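Subtilase cytotoxin subunit A (Escherichia coli, PDB 2IY9) cleaves the host endoplasmic reticulum chaperone BiP, as the serine protease subunit of the AB5 subtilase cytotoxin, inducing ER stress and eventual cell death. Local coordinates at residues Asp63-Phe66 and Ala67-Ser70; Lys190-Ala193 and Gln194-Ile197; Val231-Gly235 and Gly236-Ser240. All blocks are in the same frame, centred on the assembly; numbering follows the deposited sequence.

Interaction 1 of 3, residues Asp63-Phe66 and Ala67-Ser70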
loop_
_atom_site.group_PDB
_atom_site.type_symbol
_atom_site.label_atom_id
_atom_site.label_comp_id
_atom_site.label_asym_id
_atom_site.label_seq_id
_atom_site.Cartn_x
_atom_site.Cartn_y
_atom_site.Cartn_z
ATOM N N ASP A 63 8.935 17.560 5.557
ATOM C CA ASP A 63 9.845 16.959 6.531
ATOM C C ASP A 63 9.793 15.418 6.535
ATOM O O ASP A 63 10.185 14.793 7.521
ATOM C CB ASP A 63 9.502 17.480 7.932
ATOM C CG ASP A 63 9.557 18.992 8.021
ATOM O OD1 ASP A 63 10.479 19.585 7.427
ATOM O OD2 ASP A 63 8.665 19.585 8.667
ATOM N N SER A 64 9.318 14.821 5.443
ATOM C CA SER A 64 9.032 13.387 5.392
ATOM C C SER A 64 10.127 12.528 4.755
ATOM O O SER A 64 10.072 11.298 4.827
ATOM C CB SER A 64 7.710 13.136 4.652
ATOM O OG SER A 64 6.617 13.728 5.331
ATOM N N GLU A 65 11.111 13.156 4.123
ATOM C CA GLU A 65 12.089 12.377 3.373
ATOM C C GLU A 65 13.073 11.605 4.247
ATOM O O GLU A 65 13.765 12.186 5.083
ATOM C CB GLU A 65 12.839 13.233 2.342
ATOM C CG GLU A 65 13.843 12.414 1.504
ATOM C CD GLU A 65 14.592 13.242 0.469
ATOM O OE1 GLU A 65 14.133 14.348 0.134
ATOM O OE2 GLU A 65 15.651 12.782 -0.012
ATOM N N PHE A 66 13.142 10.299 4.011
ATOM C CA PHE A 66 14.211 9.455 4.552
ATOM C C PHE A 66 15.288 9.228 3.482
ATOM O O PHE A 66 16.481 9.384 3.735
ATOM C CB PHE A 66 13.643 8.113 5.019
ATOM C CG PHE A 66 14.692 7.120 5.475
ATOM C CD1 PHE A 66 15.283 7.236 6.735
ATOM C CD2 PHE A 66 15.069 6.056 4.658
ATOM C CE1 PHE A 66 16.235 6.318 7.161
ATOM C CE2 PHE A 66 16.025 5.110 5.096
ATOM C CZ PHE A 66 16.609 5.256 6.333
ATOM N N ALA A 67 14.851 8.803 2.303
ATOM C CA ALA A 67 15.729 8.614 1.169
ATOM C C ALA A 67 14.925 8.712 -0.110
ATOM O O ALA A 67 13.700 8.670 -0.088
ATOM C CB ALA A 67 16.431 7.258 1.244
ATOM N N LYS A 68 15.631 8.844 -1.229
ATOM C CA LYS A 68 15.014 8.770 -2.547
ATOM C C LYS A 68 15.969 8.095 -3.522
ATOM O O LYS A 68 17.183 8.329 -3.478
ATOM C CB LYS A 68 14.564 10.150 -3.048
ATOM C CG LYS A 68 15.687 11.178 -3.250
ATOM C CD LYS A 68 15.113 12.571 -3.517
ATOM C CE LYS A 68 16.220 13.629 -3.457
ATOM N NZ LYS A 68 16.908 13.678 -2.119
ATOM N N PHE A 69 15.405 7.247 -4.378
ATOM C CA PHE A 69 16.163 6.424 -5.331
ATOM C C PHE A 69 15.548 6.486 -6.714
ATOM O O PHE A 69 14.329 6.674 -6.851
ATOM C CB PHE A 69 16.123 4.951 -4.923
ATOM C CG PHE A 69 16.795 4.645 -3.617
ATOM C CD1 PHE A 69 18.096 4.141 -3.591
ATOM C CD2 PHE A 69 16.104 4.787 -2.407
ATOM C CE1 PHE A 69 18.709 3.830 -2.376
ATOM C CE2 PHE A 69 16.713 4.477 -1.197
ATOM C CZ PHE A 69 18.009 4.004 -1.182
ATOM N N SER A 70 16.391 6.282 -7.732
ATOM C CA SER A 70 15.947 6.141 -9.114
ATOM C C SER A 70 16.146 4.723 -9.629
ATOM O O SER A 70 17.219 4.127 -9.462
ATOM C CB SER A 70 16.713 7.073 -10.046
ATOM O OG SER A 70 16.226 6.917 -11.373
#
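Ala-67 follows directly on Phe-66, and its methyl lies beside the aromatic ring, with CB 3.9 Å from Phe-66 CD2. Its backbone N is also 3.8 Å from Glu-65 CG, so the glutamate's stem passes close to the peptide. Phe-66 itself departs from strand geometry (psi -51°), and the chain turns a corner there. In a regular strand, residues three apart would face opposite sides; the break instead brings Lys-68, the residue after Ala-67, onto the same side as Glu-65. Lys-68 starts with CG between its backbone N and carbonyl carbon (chi1 63°) and bends only at the last torsion, chi4 -60°. The result is an arc around one carboxylate oxygen: CG, CD and CE are each 3.6 Å from Glu-65 OE2, and NZ closes on OE2 at 2.6 Å. This salt bridge, reached by an extended Glu-65 chain, uses the syn lone pair of OE2, while OE1 stays 3.6 Å from NZ. The loop residues Pro-77 and Phe-78 also touch the lysine. Phe-69 turns to Arg-115 in a cation-pi contact, and Ser-70 OG bonds to Thr-72 OG1. Backbone bonds to Ile-112, Ser-114 and Arg-116 join this outermost strand to strand 111-116. A partly exposed ion pair gripped by a single short bond implies that the two charges probably neutralise each other across the strand break, at the surface of the subtilisin-like domain.

Interaction 2 of 3, residues Lys190-Ala193 and Gln194-Ile197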
loop_
_atom_site.group_PDB
_atom_site.type_symbol
_atom_site.label_atom_id
_atom_site.label_comp_id
_atom_site.label_asym_id
_atom_site.label_seq_id
_atom_site.Cartn_x
_atom_site.Cartn_y
_atom_site.Cartn_z
ATOM N N LYS A 190 -11.189 -13.874 -13.859
ATOM C CA LYS A 190 -11.486 -14.045 -15.288
ATOM C C LYS A 190 -10.495 -13.364 -16.235
ATOM O O LYS A 190 -10.519 -13.605 -17.444
ATOM C CB LYS A 190 -12.872 -13.510 -15.600
ATOM C CG LYS A 190 -14.002 -14.157 -14.801
ATOM C CD LYS A 190 -15.323 -13.508 -15.191
ATOM C CE LYS A 190 -15.329 -12.013 -14.878
ATOM N NZ LYS A 190 -16.249 -11.168 -15.710
ATOM N N LEU A 191 -9.652 -12.488 -15.693
ATOM C CA LEU A 191 -8.617 -11.846 -16.476
ATOM C C LEU A 191 -7.604 -12.885 -16.923
ATOM O O LEU A 191 -7.409 -13.900 -16.248
ATOM C CB LEU A 191 -7.903 -10.786 -15.633
ATOM C CG LEU A 191 -8.622 -9.467 -15.349
ATOM C CD1 LEU A 191 -7.706 -8.585 -14.517
ATOM C CD2 LEU A 191 -9.007 -8.757 -16.642
ATOM N N SER A 192 -6.957 -12.632 -18.055
ATOM C CA SER A 192 -5.831 -13.458 -18.475
ATOM C C SER A 192 -4.572 -13.014 -17.726
ATOM O O SER A 192 -4.540 -11.931 -17.140
ATOM C CB SER A 192 -5.624 -13.364 -19.989
ATOM O OG SER A 192 -5.137 -12.088 -20.356
ATOM N N ALA A 193 -3.537 -13.847 -17.748
ATOM C CA ALA A 193 -2.299 -13.543 -17.038
ATOM C C ALA A 193 -1.679 -12.209 -17.468
ATOM O O ALA A 193 -1.084 -11.508 -16.652
ATOM C CB ALA A 193 -1.297 -14.680 -17.208
ATOM N N GLN A 194 -1.835 -11.857 -18.743
ATOM C CA GLN A 194 -1.260 -10.612 -19.279
ATOM C C GLN A 194 -1.912 -9.326 -18.758
ATOM O O GLN A 194 -1.302 -8.254 -18.817
ATOM C CB GLN A 194 -1.271 -10.618 -20.816
ATOM C CG GLN A 194 -0.360 -11.671 -21.447
ATOM C CD GLN A 194 1.038 -11.687 -20.848
ATOM O OE1 GLN A 194 1.347 -12.512 -19.981
ATOM N NE2 GLN A 194 1.891 -10.771 -21.306
ATOM N N GLN A 195 -3.141 -9.435 -18.259
ATOM C CA GLN A 195 -3.895 -8.260 -17.793
ATOM C C GLN A 195 -3.821 -8.047 -16.270
ATOM O O GLN A 195 -4.178 -6.977 -15.772
ATOM C CB GLN A 195 -5.361 -8.354 -18.236
ATOM C CG GLN A 195 -5.576 -8.392 -19.766
ATOM C CD GLN A 195 -6.993 -8.811 -20.150
ATOM O OE1 GLN A 195 -7.562 -9.759 -19.585
ATOM N NE2 GLN A 195 -7.570 -8.107 -21.129
ATOM N N ARG A 196 -3.365 -9.064 -15.544
ATOM C CA ARG A 196 -3.290 -9.002 -14.080
ATOM C C ARG A 196 -2.098 -8.186 -13.628
ATOM O O ARG A 196 -1.027 -8.262 -14.229
ATOM C CB ARG A 196 -3.226 -10.404 -13.470
ATOM C CG ARG A 196 -4.556 -11.144 -13.487
ATOM C CD ARG A 196 -4.387 -12.542 -12.970
ATOM N NE ARG A 196 -5.622 -13.313 -13.073
ATOM C CZ ARG A 196 -5.675 -14.602 -13.401
ATOM N NH1 ARG A 196 -4.562 -15.276 -13.684
ATOM N NH2 ARG A 196 -6.844 -15.210 -13.460
ATOM N N ILE A 197 -2.290 -7.408 -12.568
ATOM C CA ILE A 197 -1.239 -6.510 -12.079
ATOM C C ILE A 197 -0.394 -7.179 -10.999
ATOM O O ILE A 197 -0.928 -7.762 -10.049
ATOM C CB ILE A 197 -1.828 -5.167 -11.580
ATOM C CG1 ILE A 197 -2.567 -4.476 -12.728
ATOM C CG2 ILE A 197 -0.736 -4.262 -11.047
ATOM C CD1 ILE A 197 -3.692 -3.596 -12.294
HETATM O O HOH W 1 -2.343 -13.982 -20.861
HETATM O O HOH W 2 0.702 -9.415 -16.124
#
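Gln-195 folds its side chain back over Leu-191 and Ser-192. Its CB lies 3.8 Å from Ser-192 O and also touches Leu-191 CD2. With CG placed anti to the carbonyl carbon (chi1 -61°) and an extended continuation, the chain runs back past the serine: CG is 3.8 Å from Ser-192 OG, and CD touches both that hydroxyl and Leu-191 CD2. At the tip, OE1 rests 3.4 Å from Leu-191 CD2 and accepts a weak bond from Ser-192 N, 3.3 Å long but nearly straight at 165°. The backbone answers in the other direction, Gln-195 N bonding to Ser-192 O at 3.1 Å from above the carbonyl plane and closing a type I turn. Of this reciprocal pair, one bond is wholly backbone, while the weak return bond runs from backbone N-H to side-chain carbonyl. Water 1 is held by Gln-194 N, and water 2 links Ala-193 O to Arg-196 O. Leu-191 O lies over one face of the Arg-196 guanidinium, 3.1 Å from NH2 but badly angled for a bond; Arg-196 NE bonds instead to Ile-188 O, and Trp-246 gives a cation-pi contact. The turn belongs to the long surface loop between strand 176-180 and helix 207-211, where Arg-241 NH1 holds Gln-195 O and Gly-155 pairs with the Gln-194 backbone.

Interaction 3 of 3, residues Val231-Gly235 and Gly236-Ser240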
loop_
_atom_site.group_PDB
_atom_site.type_symbol
_atom_site.label_atom_id
_atom_site.label_comp_id
_atom_site.label_asym_id
_atom_site.label_seq_id
_atom_site.Cartn_x
_atom_site.Cartn_y
_atom_site.Cartn_z
ATOM N N VAL A 231 -19.313 -1.275 0.260
ATOM C CA VAL A 231 -19.314 -1.936 -1.029
ATOM C C VAL A 231 -18.032 -1.506 -1.745
ATOM O O VAL A 231 -17.463 -0.448 -1.429
ATOM C CB VAL A 231 -20.543 -1.542 -1.873
ATOM C CG1 VAL A 231 -21.825 -2.101 -1.256
ATOM C CG2 VAL A 231 -20.633 -0.032 -2.017
ATOM N N LEU A 232 -17.572 -2.324 -2.688
ATOM C CA LEU A 232 -16.403 -1.958 -3.491
ATOM C C LEU A 232 -16.730 -0.778 -4.393
ATOM O O LEU A 232 -17.844 -0.690 -4.917
ATOM C CB LEU A 232 -15.876 -3.144 -4.311
ATOM C CG LEU A 232 -14.641 -3.846 -3.713
ATOM C CD1 LEU A 232 -14.953 -4.613 -2.429
ATOM C CD2 LEU A 232 -13.958 -4.768 -4.730
ATOM N N HIS A 233 -15.770 0.138 -4.533
ATOM C CA HIS A 233 -15.861 1.230 -5.491
ATOM C C HIS A 233 -15.978 0.651 -6.892
ATOM O O HIS A 233 -15.192 -0.207 -7.289
ATOM C CB HIS A 233 -14.649 2.175 -5.369
ATOM C CG HIS A 233 -14.540 3.175 -6.482
ATOM N ND1 HIS A 233 -15.428 4.219 -6.641
ATOM C CD2 HIS A 233 -13.640 3.290 -7.488
ATOM C CE1 HIS A 233 -15.088 4.925 -7.706
ATOM N NE2 HIS A 233 -14.009 4.381 -8.244
ATOM N N GLY A 234 -16.986 1.109 -7.630
ATOM C CA GLY A 234 -17.292 0.554 -8.945
ATOM C C GLY A 234 -16.918 1.517 -10.052
ATOM O O GLY A 234 -16.521 2.650 -9.783
ATOM N N GLY A 235 -17.046 1.059 -11.297
ATOM C CA GLY A 235 -16.702 1.870 -12.469
ATOM C C GLY A 235 -15.753 1.166 -13.415
ATOM O O GLY A 235 -14.930 0.344 -12.993
ATOM N N GLY A 236 -15.867 1.486 -14.704
ATOM C CA GLY A 236 -14.992 0.908 -15.719
ATOM C C GLY A 236 -13.643 1.607 -15.821
ATOM O O GLY A 236 -12.734 1.114 -16.497
ATOM N N ILE A 237 -13.502 2.749 -15.153
ATOM C CA ILE A 237 -12.236 3.468 -15.169
ATOM C C ILE A 237 -11.446 3.250 -13.874
ATOM O O ILE A 237 -10.383 2.615 -13.889
ATOM C CB ILE A 237 -12.423 4.995 -15.415
ATOM C CG1 ILE A 237 -13.290 5.270 -16.659
ATOM C CG2 ILE A 237 -11.062 5.691 -15.505
ATOM C CD1 ILE A 237 -12.784 4.654 -17.955
ATOM N N THR A 238 -11.971 3.785 -12.773
ATOM C CA THR A 238 -11.288 3.766 -11.476
ATOM C C THR A 238 -11.854 2.706 -10.525
ATOM O O THR A 238 -11.343 2.535 -9.427
ATOM C CB THR A 238 -11.376 5.132 -10.761
ATOM O OG1 THR A 238 -12.749 5.434 -10.466
ATOM C CG2 THR A 238 -10.788 6.239 -11.613
ATOM N N GLY A 239 -12.905 2.007 -10.958
ATOM C CA GLY A 239 -13.541 0.973 -10.160
ATOM C C GLY A 239 -12.563 -0.103 -9.724
ATOM O O GLY A 239 -11.635 -0.454 -10.475
ATOM N N SER A 240 -12.771 -0.628 -8.517
ATOM C CA SER A 240 -11.856 -1.629 -7.961
ATOM C C SER A 240 -11.970 -2.950 -8.697
ATOM O O SER A 240 -13.065 -3.468 -8.888
ATOM C CB SER A 240 -12.142 -1.869 -6.477
ATOM O OG SER A 240 -11.213 -2.792 -5.925
HETATM O O HOH W 3 -15.489 -2.790 -8.488
#
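His-233 meets Thr-238 across the loop through a straight hydrogen bond (175°), its NE2 lying 2.8 Å from Thr-238 OG1. The hydroxyl approaches the edge of the imidazole, near its plane, and Thr-238 O lies in that plane beside CD2 at 3.1 Å. The ring reaches them because CG stands anti to the backbone N (chi1 169°), which carries the ring toward Thr-238. Behind it, His-233 O accepts hydrogen bonds from Ser-240 N at 2.7 Å, from above the carbonyl plane, and from water 3, which also donates to Ser-240 O. Three consecutive glycines, Gly-234 to Gly-236, carry the chain round the bend of this loop, which joins strand 215-221 to 249-252, the last strand of the parallel sheet in the subtilase fold. Gly-235 adopts phi 128°, a conformation suited to glycine, and its O takes a CA-H...O contact from Gly-239 CA at 3.2 Å. That bare CA also packs 3.4 Å from Gly-234 C. Farther out, Leu-232 CD2 lies 3.6 Å from Ser-240 OG, whose hydrogen bond goes to Ala-220 N. Gln-254 NE2 bonds to His-233 ND1, fixing the ring from its other nitrogen, while Asp-184 and Gly-185 bond to the Gly-239 backbone.

How the interactions relate
Interactions 1 and 2 are surface contacts; interaction 3 is partly buried. Interaction 1 lies in one outermost strand of the parallel sheet, across the chain's centre from interaction 3, in the loop leading to the other outermost strand. Interactions 2 and 3 occupy two loops separated by helix 207-211 and strand 215-221, although Arg-241, just after 231-240, reaches interaction 2. Chemistry follows place: a charged pair on the partly exposed edge strand, backbone and amide hydrogen bonds, some weak, helped by water in the exposed turn, and short bonds round buried His-233. Of the assigned charge-relay side chains, Ser-272 and His-89 are about 9 and 10 Å from that of Thr-238, Asp-52 about 11 Å from that of Lys-68.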